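Local coordinates for cellulase CEL9M (Clostridium cellulolyticum, PDB 1IA6), which probably catalyses the endohydrolysis of beta-1,4-glucosidic linkages in cellulose as a family 9 glycoside hydrolase, at residues Lys99-His109 with Tyr176-Leu187. Sequence-based numbering, arbitrary orientation.
Sequences KYFTDYFLKSH and YATKCLNAAKEL
Tyr-176, Leu-106 and His-109 carry this worked example of helices that interlock by exchanging knobs while polar bonds fix the ends. Helices 91-107 and 174-193 belong to the (alpha/alpha)6 barrel of family 9 glycoside hydrolases; the axes of segments 99-107 and 176-187 come within 10.7 Å, crossing at 53°. With CG trans to its backbone N (chi1 -177°), the Tyr-176 ring extends into the hole of Lys-99, Thr-102, Asp-103 and Leu-106. Lys-99 lies over one face, its CE 3.8 Å from the ring centroid in a CH-pi contact, and its NZ adds an off-centre cation-pi interaction. Tyr-176 OH is 2.7 Å from Thr-102 OG1, a hydrogen bond at the ring edge; Asp-103 OD1, its carboxylate almost perpendicular to the ring, is a second, weak hydrogen-bonding partner of the hydroxyl, whose proton may go to either. OD1 also holds Lys-99 NZ at 2.9 Å through its syn lone pair, a salt bridge that helps keep the ammonium above the ring face.

Leu-106 returns the exchange among Tyr-176, Lys-179, Cys-180 and Ala-183: CD1 touches Tyr-176 CE1 and Lys-179 CD, while CD2 presses on Ala-183 CB at 3.6 Å.

Beyond the helix end, Leu-187, which also packs on helix 152-169, sets CD2 over one face of His-109, 3.9 Å from the ring centroid. NE2 donates, nearly in the ring plane, to Glu-186 OE1 at 2.8 Å (145° at the hydrogen), and ND1 bonds to Thr-114 O. Clamped at both nitrogens, the imidazole is fixed in rotation; as Thr-114 O can only accept, ND1 should also be protonated, making the ring probably an imidazolium stabilised by Glu-186.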
ATOM      1  N   LYS A  99      10.767  -3.445  -7.263  1.00  8.09           N
ATOM      2  CA  LYS A  99      11.968  -4.220  -6.989  1.00  8.96           C
ATOM      3  C   LYS A  99      12.650  -3.749  -5.711  1.00  8.46           C
ATOM      4  O   LYS A  99      13.314  -4.535  -5.029  1.00  8.00           O
ATOM      5  CB  LYS A  99      12.949  -4.157  -8.161  1.00  9.30           C
ATOM      6  CG  LYS A  99      14.040  -5.228  -8.065  1.00 13.02           C
ATOM      7  CD  LYS A  99      14.896  -5.292  -9.316  1.00 14.31           C
ATOM      8  CE  LYS A  99      15.844  -6.490  -9.279  1.00 13.57           C
ATOM      9  NZ  LYS A  99      16.747  -6.445  -8.097  1.00 13.68           N
ATOM     10  N   TYR A 100      12.485  -2.472  -5.372  1.00  9.50           N
ATOM     11  CA  TYR A 100      13.097  -1.966  -4.151  1.00  8.89           C
ATOM     12  C   TYR A 100      12.423  -2.658  -2.963  1.00  9.32           C
ATOM     13  O   TYR A 100      13.060  -2.908  -1.935  1.00  8.73           O
ATOM     14  CB  TYR A 100      12.936  -0.451  -4.038  1.00  9.63           C
ATOM     15  CG  TYR A 100      14.029   0.196  -3.212  1.00  9.68           C
ATOM     16  CD1 TYR A 100      15.300   0.406  -3.748  1.00 12.50           C
ATOM     17  CD2 TYR A 100      13.804   0.572  -1.890  1.00  8.92           C
ATOM     18  CE1 TYR A 100      16.323   0.975  -2.988  1.00 12.15           C
ATOM     19  CE2 TYR A 100      14.821   1.143  -1.116  1.00  9.86           C
ATOM     20  CZ  TYR A 100      16.076   1.340  -1.671  1.00 12.30           C
ATOM     21  OH  TYR A 100      17.091   1.887  -0.911  1.00 13.30           O
ATOM     22  N   PHE A 101      11.134  -2.965  -3.106  1.00  8.13           N
ATOM     23  CA  PHE A 101      10.392  -3.669  -2.055  1.00  8.11           C
ATOM     24  C   PHE A 101      10.851  -5.126  -1.995  1.00  7.87           C
ATOM     25  O   PHE A 101      11.235  -5.629  -0.942  1.00  8.01           O
ATOM     26  CB  PHE A 101       8.882  -3.705  -2.346  1.00  7.71           C
ATOM     27  CG  PHE A 101       8.107  -2.528  -1.819  1.00  8.72           C
ATOM     28  CD1 PHE A 101       7.878  -2.379  -0.454  1.00  9.52           C
ATOM     29  CD2 PHE A 101       7.550  -1.605  -2.697  1.00  8.92           C
ATOM     30  CE1 PHE A 101       7.098  -1.328   0.028  1.00  9.48           C
ATOM     31  CE2 PHE A 101       6.769  -0.552  -2.228  1.00 10.85           C
ATOM     32  CZ  PHE A 101       6.542  -0.414  -0.863  1.00 10.88           C
ATOM     33  N   THR A 102      10.798  -5.810  -3.134  1.00  7.10           N
ATOM     34  CA  THR A 102      11.150  -7.223  -3.147  1.00  8.49           C
ATOM     35  C   THR A 102      12.595  -7.540  -2.782  1.00  8.41           C
ATOM     36  O   THR A 102      12.851  -8.563  -2.153  1.00  8.72           O
ATOM     37  CB  THR A 102      10.766  -7.887  -4.496  1.00  8.32           C
ATOM     38  OG1 THR A 102      11.456  -7.255  -5.575  1.00  9.21           O
ATOM     39  CG2 THR A 102       9.265  -7.762  -4.724  1.00  9.72           C
ATOM     40  N   ASP A 103      13.537  -6.672  -3.147  1.00  7.79           N
ATOM     41  CA  ASP A 103      14.936  -6.915  -2.788  1.00  9.60           C
ATOM     42  C   ASP A 103      15.038  -6.978  -1.266  1.00  9.69           C
ATOM     43  O   ASP A 103      15.794  -7.777  -0.707  1.00 10.58           O
ATOM     44  CB  ASP A 103      15.842  -5.786  -3.290  1.00 10.36           C
ATOM     45  CG  ASP A 103      16.195  -5.919  -4.760  1.00 13.00           C
ATOM     46  OD1 ASP A 103      15.925  -6.982  -5.354  1.00 11.17           O
ATOM     47  OD2 ASP A 103      16.760  -4.954  -5.314  1.00 13.64           O
ATOM     48  N   TYR A 104      14.274  -6.115  -0.605  1.00  8.38           N
ATOM     49  CA  TYR A 104      14.255  -6.047   0.850  1.00  8.77           C
ATOM     50  C   TYR A 104      13.618  -7.302   1.449  1.00  7.43           C
ATOM     51  O   TYR A 104      14.135  -7.866   2.412  1.00  8.39           O
ATOM     52  CB  TYR A 104      13.504  -4.777   1.280  1.00  9.26           C
ATOM     53  CG  TYR A 104      13.208  -4.648   2.758  1.00 10.32           C
ATOM     54  CD1 TYR A 104      14.234  -4.627   3.706  1.00 10.02           C
ATOM     55  CD2 TYR A 104      11.894  -4.512   3.208  1.00  9.70           C
ATOM     56  CE1 TYR A 104      13.954  -4.470   5.066  1.00 11.24           C
ATOM     57  CE2 TYR A 104      11.604  -4.356   4.563  1.00 10.80           C
ATOM     58  CZ  TYR A 104      12.638  -4.336   5.485  1.00 12.35           C
ATOM     59  OH  TYR A 104      12.349  -4.180   6.824  1.00 12.41           O
ATOM     60  N   PHE A 105      12.506  -7.752   0.878  1.00  6.68           N
ATOM     61  CA  PHE A 105      11.849  -8.951   1.388  1.00  6.97           C
ATOM     62  C   PHE A 105      12.764 -10.173   1.288  1.00  8.20           C
ATOM     63  O   PHE A 105      12.811 -10.999   2.204  1.00  7.36           O
ATOM     64  CB  PHE A 105      10.551  -9.233   0.625  1.00  7.02           C
ATOM     65  CG  PHE A 105       9.533  -8.134   0.723  1.00  8.89           C
ATOM     66  CD1 PHE A 105       9.433  -7.352   1.875  1.00  9.40           C
ATOM     67  CD2 PHE A 105       8.665  -7.886  -0.329  1.00  7.85           C
ATOM     68  CE1 PHE A 105       8.478  -6.336   1.969  1.00 10.03           C
ATOM     69  CE2 PHE A 105       7.708  -6.874  -0.246  1.00 10.81           C
ATOM     70  CZ  PHE A 105       7.616  -6.098   0.904  1.00 10.01           C
ATOM     71  N   LEU A 106      13.484 -10.287   0.176  1.00 10.04           N
ATOM     72  CA  LEU A 106      14.385 -11.417  -0.024  1.00 10.84           C
ATOM     73  C   LEU A 106      15.532 -11.405   0.984  1.00 11.80           C
ATOM     74  O   LEU A 106      15.890 -12.447   1.528  1.00 11.45           O
ATOM     75  CB  LEU A 106      14.933 -11.417  -1.456  1.00 11.62           C
ATOM     76  CG  LEU A 106      13.919 -11.755  -2.558  1.00 12.87           C
ATOM     77  CD1 LEU A 106      14.574 -11.618  -3.928  1.00 15.34           C
ATOM     78  CD2 LEU A 106      13.396 -13.169  -2.353  1.00 13.75           C
ATOM     79  N   LYS A 107      16.099 -10.230   1.238  1.00 11.07           N
ATOM     80  CA  LYS A 107      17.192 -10.106   2.199  1.00 13.24           C
ATOM     81  C   LYS A 107      16.710 -10.418   3.618  1.00 11.67           C
ATOM     82  O   LYS A 107      17.471 -10.918   4.451  1.00 10.13           O
ATOM     83  CB  LYS A 107      17.778  -8.690   2.146  1.00 14.76           C
ATOM     84  CG  LYS A 107      18.479  -8.386   0.828  1.00 18.96           C
ATOM     85  CD  LYS A 107      18.785  -6.905   0.660  1.00 23.01           C
ATOM     86  CE  LYS A 107      19.775  -6.403   1.694  1.00 24.01           C
ATOM     87  NZ  LYS A 107      20.107  -4.970   1.451  1.00 25.05           N
ATOM     88  N   SER A 108      15.440 -10.134   3.881  1.00  9.19           N
ATOM     89  CA  SER A 108      14.852 -10.372   5.196  1.00 10.49           C
ATOM     90  C   SER A 108      14.468 -11.835   5.431  1.00 11.05           C
ATOM     91  O   SER A 108      13.969 -12.177   6.497  1.00 11.91           O
ATOM     92  CB  SER A 108      13.610  -9.491   5.382  1.00 10.52           C
ATOM     93  OG  SER A 108      13.928  -8.113   5.250  1.00  9.72           O
ATOM     94  N   HIS A 109      14.702 -12.686   4.434  1.00 10.44           N
ATOM     95  CA  HIS A 109      14.381 -14.115   4.514  1.00 12.13           C
ATOM     96  C   HIS A 109      15.693 -14.892   4.336  1.00 14.36           C
ATOM     97  O   HIS A 109      15.933 -15.492   3.285  1.00 12.84           O
ATOM     98  CB  HIS A 109      13.384 -14.463   3.397  1.00 10.47           C
ATOM     99  CG  HIS A 109      12.853 -15.864   3.451  1.00  9.93           C
ATOM    100  ND1 HIS A 109      12.307 -16.414   4.590  1.00 11.89           N
ATOM    101  CD2 HIS A 109      12.736 -16.809   2.485  1.00 11.35           C
ATOM    102  CE1 HIS A 109      11.876 -17.636   4.327  1.00 11.35           C
ATOM    103  NE2 HIS A 109      12.125 -17.899   3.056  1.00 13.78           N
ATOM    104  N   TYR A 176      15.402 -13.825 -11.484  1.00  9.71           N
ATOM    105  CA  TYR A 176      15.006 -13.046 -10.316  1.00  9.43           C
ATOM    106  C   TYR A 176      13.545 -13.330  -9.993  1.00  8.71           C
ATOM    107  O   TYR A 176      13.174 -13.482  -8.828  1.00  8.45           O
ATOM    108  CB  TYR A 176      15.180 -11.546 -10.570  1.00  8.58           C
ATOM    109  CG  TYR A 176      14.850 -10.696  -9.357  1.00  9.16           C
ATOM    110  CD1 TYR A 176      15.765 -10.542  -8.313  1.00  9.20           C
ATOM    111  CD2 TYR A 176      13.606 -10.076  -9.237  1.00 11.12           C
ATOM    112  CE1 TYR A 176      15.446  -9.789  -7.175  1.00 10.76           C
ATOM    113  CE2 TYR A 176      13.278  -9.324  -8.107  1.00  9.22           C
ATOM    114  CZ  TYR A 176      14.198  -9.184  -7.083  1.00  9.59           C
ATOM    115  OH  TYR A 176      13.876  -8.433  -5.972  1.00 11.41           O
ATOM    116  N   ALA A 177      12.716 -13.403 -11.029  1.00  8.98           N
ATOM    117  CA  ALA A 177      11.295 -13.668 -10.843  1.00  8.58           C
ATOM    118  C   ALA A 177      11.070 -14.992 -10.120  1.00  9.63           C
ATOM    119  O   ALA A 177      10.256 -15.078  -9.205  1.00  8.94           O
ATOM    120  CB  ALA A 177      10.582 -13.673 -12.191  1.00  8.32           C
ATOM    121  N   THR A 178      11.806 -16.023 -10.523  1.00  9.74           N
ATOM    122  CA  THR A 178      11.668 -17.331  -9.902  1.00 10.74           C
ATOM    123  C   THR A 178      12.156 -17.299  -8.459  1.00 10.82           C
ATOM    124  O   THR A 178      11.617 -17.996  -7.604  1.00 11.24           O
ATOM    125  CB  THR A 178      12.431 -18.401 -10.707  1.00 12.29           C
ATOM    126  OG1 THR A 178      11.812 -18.540 -11.993  1.00 15.74           O
ATOM    127  CG2 THR A 178      12.404 -19.744  -9.986  1.00 12.35           C
ATOM    128  N   LYS A 179      13.173 -16.488  -8.190  1.00 10.01           N
ATOM    129  CA  LYS A 179      13.682 -16.354  -6.831  1.00 11.19           C
ATOM    130  C   LYS A 179      12.549 -15.793  -5.971  1.00  9.62           C
ATOM    131  O   LYS A 179      12.360 -16.199  -4.826  1.00  8.28           O
ATOM    132  CB  LYS A 179      14.888 -15.410  -6.805  1.00 14.48           C
ATOM    133  CG  LYS A 179      15.469 -15.200  -5.420  1.00 21.58           C
ATOM    134  CD  LYS A 179      16.751 -14.371  -5.459  1.00 26.22           C
ATOM    135  CE  LYS A 179      17.945 -15.185  -5.939  1.00 27.98           C
ATOM    136  NZ  LYS A 179      17.797 -15.657  -7.338  1.00 31.15           N
ATOM    137  N   CYS A 180      11.788 -14.861  -6.537  1.00  9.17           N
ATOM    138  CA  CYS A 180      10.660 -14.269  -5.821  1.00  9.34           C
ATOM    139  C   CYS A 180       9.571 -15.301  -5.553  1.00  9.17           C
ATOM    140  O   CYS A 180       9.032 -15.359  -4.449  1.00  7.73           O
ATOM    141  CB  CYS A 180      10.072 -13.103  -6.614  1.00  9.00           C
ATOM    142  SG  CYS A 180      11.095 -11.614  -6.573  1.00 11.20           S
ATOM    143  N   LEU A 181       9.244 -16.111  -6.558  1.00  8.28           N
ATOM    144  CA  LEU A 181       8.211 -17.132  -6.396  1.00  9.54           C
ATOM    145  C   LEU A 181       8.622 -18.182  -5.361  1.00  9.13           C
ATOM    146  O   LEU A 181       7.802 -18.609  -4.546  1.00  9.23           O
ATOM    147  CB  LEU A 181       7.908 -17.820  -7.734  1.00  7.76           C
ATOM    148  CG  LEU A 181       6.766 -18.846  -7.717  1.00  9.23           C
ATOM    149  CD1 LEU A 181       5.458 -18.155  -7.341  1.00 11.15           C
ATOM    150  CD2 LEU A 181       6.638 -19.503  -9.088  1.00 11.63           C
ATOM    151  N   ASN A 182       9.882 -18.612  -5.391  1.00  9.34           N
ATOM    152  CA  ASN A 182      10.332 -19.605  -4.420  1.00 10.03           C
ATOM    153  C   ASN A 182      10.209 -19.047  -3.003  1.00  9.86           C
ATOM    154  O   ASN A 182       9.790 -19.755  -2.087  1.00 10.14           O
ATOM    155  CB  ASN A 182      11.777 -20.032  -4.693  1.00 11.26           C
ATOM    156  CG  ASN A 182      11.900 -20.909  -5.927  1.00 15.01           C
ATOM    157  OD1 ASN A 182      10.952 -21.594  -6.306  1.00 16.01           O
ATOM    158  ND2 ASN A 182      13.078 -20.907  -6.546  1.00 16.92           N
ATOM    159  N   ALA A 183      10.570 -17.781  -2.821  1.00  8.33           N
ATOM    160  CA  ALA A 183      10.465 -17.160  -1.500  1.00  9.68           C
ATOM    161  C   ALA A 183       8.994 -17.043  -1.116  1.00  8.10           C
ATOM    162  O   ALA A 183       8.624 -17.278   0.033  1.00  8.98           O
ATOM    163  CB  ALA A 183      11.114 -15.778  -1.504  1.00  8.54           C
ATOM    164  N   ALA A 184       8.156 -16.688  -2.087  1.00  8.55           N
ATOM    165  CA  ALA A 184       6.724 -16.541  -1.845  1.00  9.11           C
ATOM    166  C   ALA A 184       6.111 -17.850  -1.351  1.00  9.63           C
ATOM    167  O   ALA A 184       5.250 -17.849  -0.472  1.00  8.29           O
ATOM    168  CB  ALA A 184       6.023 -16.086  -3.119  1.00  8.06           C
ATOM    169  N   LYS A 185       6.555 -18.966  -1.923  1.00  8.81           N
ATOM    170  CA  LYS A 185       6.039 -20.270  -1.528  1.00 10.54           C
ATOM    171  C   LYS A 185       6.423 -20.588  -0.095  1.00 10.11           C
ATOM    172  O   LYS A 185       5.623 -21.135   0.665  1.00 10.18           O
ATOM    173  CB  LYS A 185       6.583 -21.368  -2.445  1.00 11.62           C
ATOM    174  CG  LYS A 185       5.997 -21.374  -3.842  1.00 13.83           C
ATOM    175  CD  LYS A 185       6.657 -22.454  -4.687  1.00 16.66           C
ATOM    176  CE  LYS A 185       6.079 -22.503  -6.089  1.00 19.30           C
ATOM    177  NZ  LYS A 185       6.768 -23.535  -6.921  1.00 21.77           N
ATOM    178  N   GLU A 186       7.652 -20.242   0.270  1.00 11.06           N
ATOM    179  CA  GLU A 186       8.143 -20.511   1.618  1.00 10.38           C
ATOM    180  C   GLU A 186       7.477 -19.646   2.682  1.00 10.14           C
ATOM    181  O   GLU A 186       7.162 -20.129   3.767  1.00  9.96           O
ATOM    182  CB  GLU A 186       9.658 -20.320   1.675  1.00 12.17           C
ATOM    183  CG  GLU A 186      10.418 -21.169   0.670  1.00 15.08           C
ATOM    184  CD  GLU A 186      11.920 -21.040   0.819  1.00 18.56           C
ATOM    185  OE1 GLU A 186      12.395 -19.927   1.133  1.00 17.73           O
ATOM    186  OE2 GLU A 186      12.627 -22.048   0.610  1.00 17.98           O
ATOM    187  N   LEU A 187       7.262 -18.371   2.378  1.00  7.54           N
ATOM    188  CA  LEU A 187       6.630 -17.474   3.341  1.00  8.42           C
ATOM    189  C   LEU A 187       5.180 -17.890   3.575  1.00  9.01           C
ATOM    190  O   LEU A 187       4.671 -17.815   4.695  1.00  8.30           O
ATOM    191  CB  LEU A 187       6.695 -16.026   2.844  1.00 10.34           C
ATOM    192  CG  LEU A 187       8.095 -15.418   2.705  1.00 10.95           C
ATOM    193  CD1 LEU A 187       7.973 -13.985   2.204  1.00 13.66           C
ATOM    194  CD2 LEU A 187       8.822 -15.445   4.041  1.00 12.26           C
TER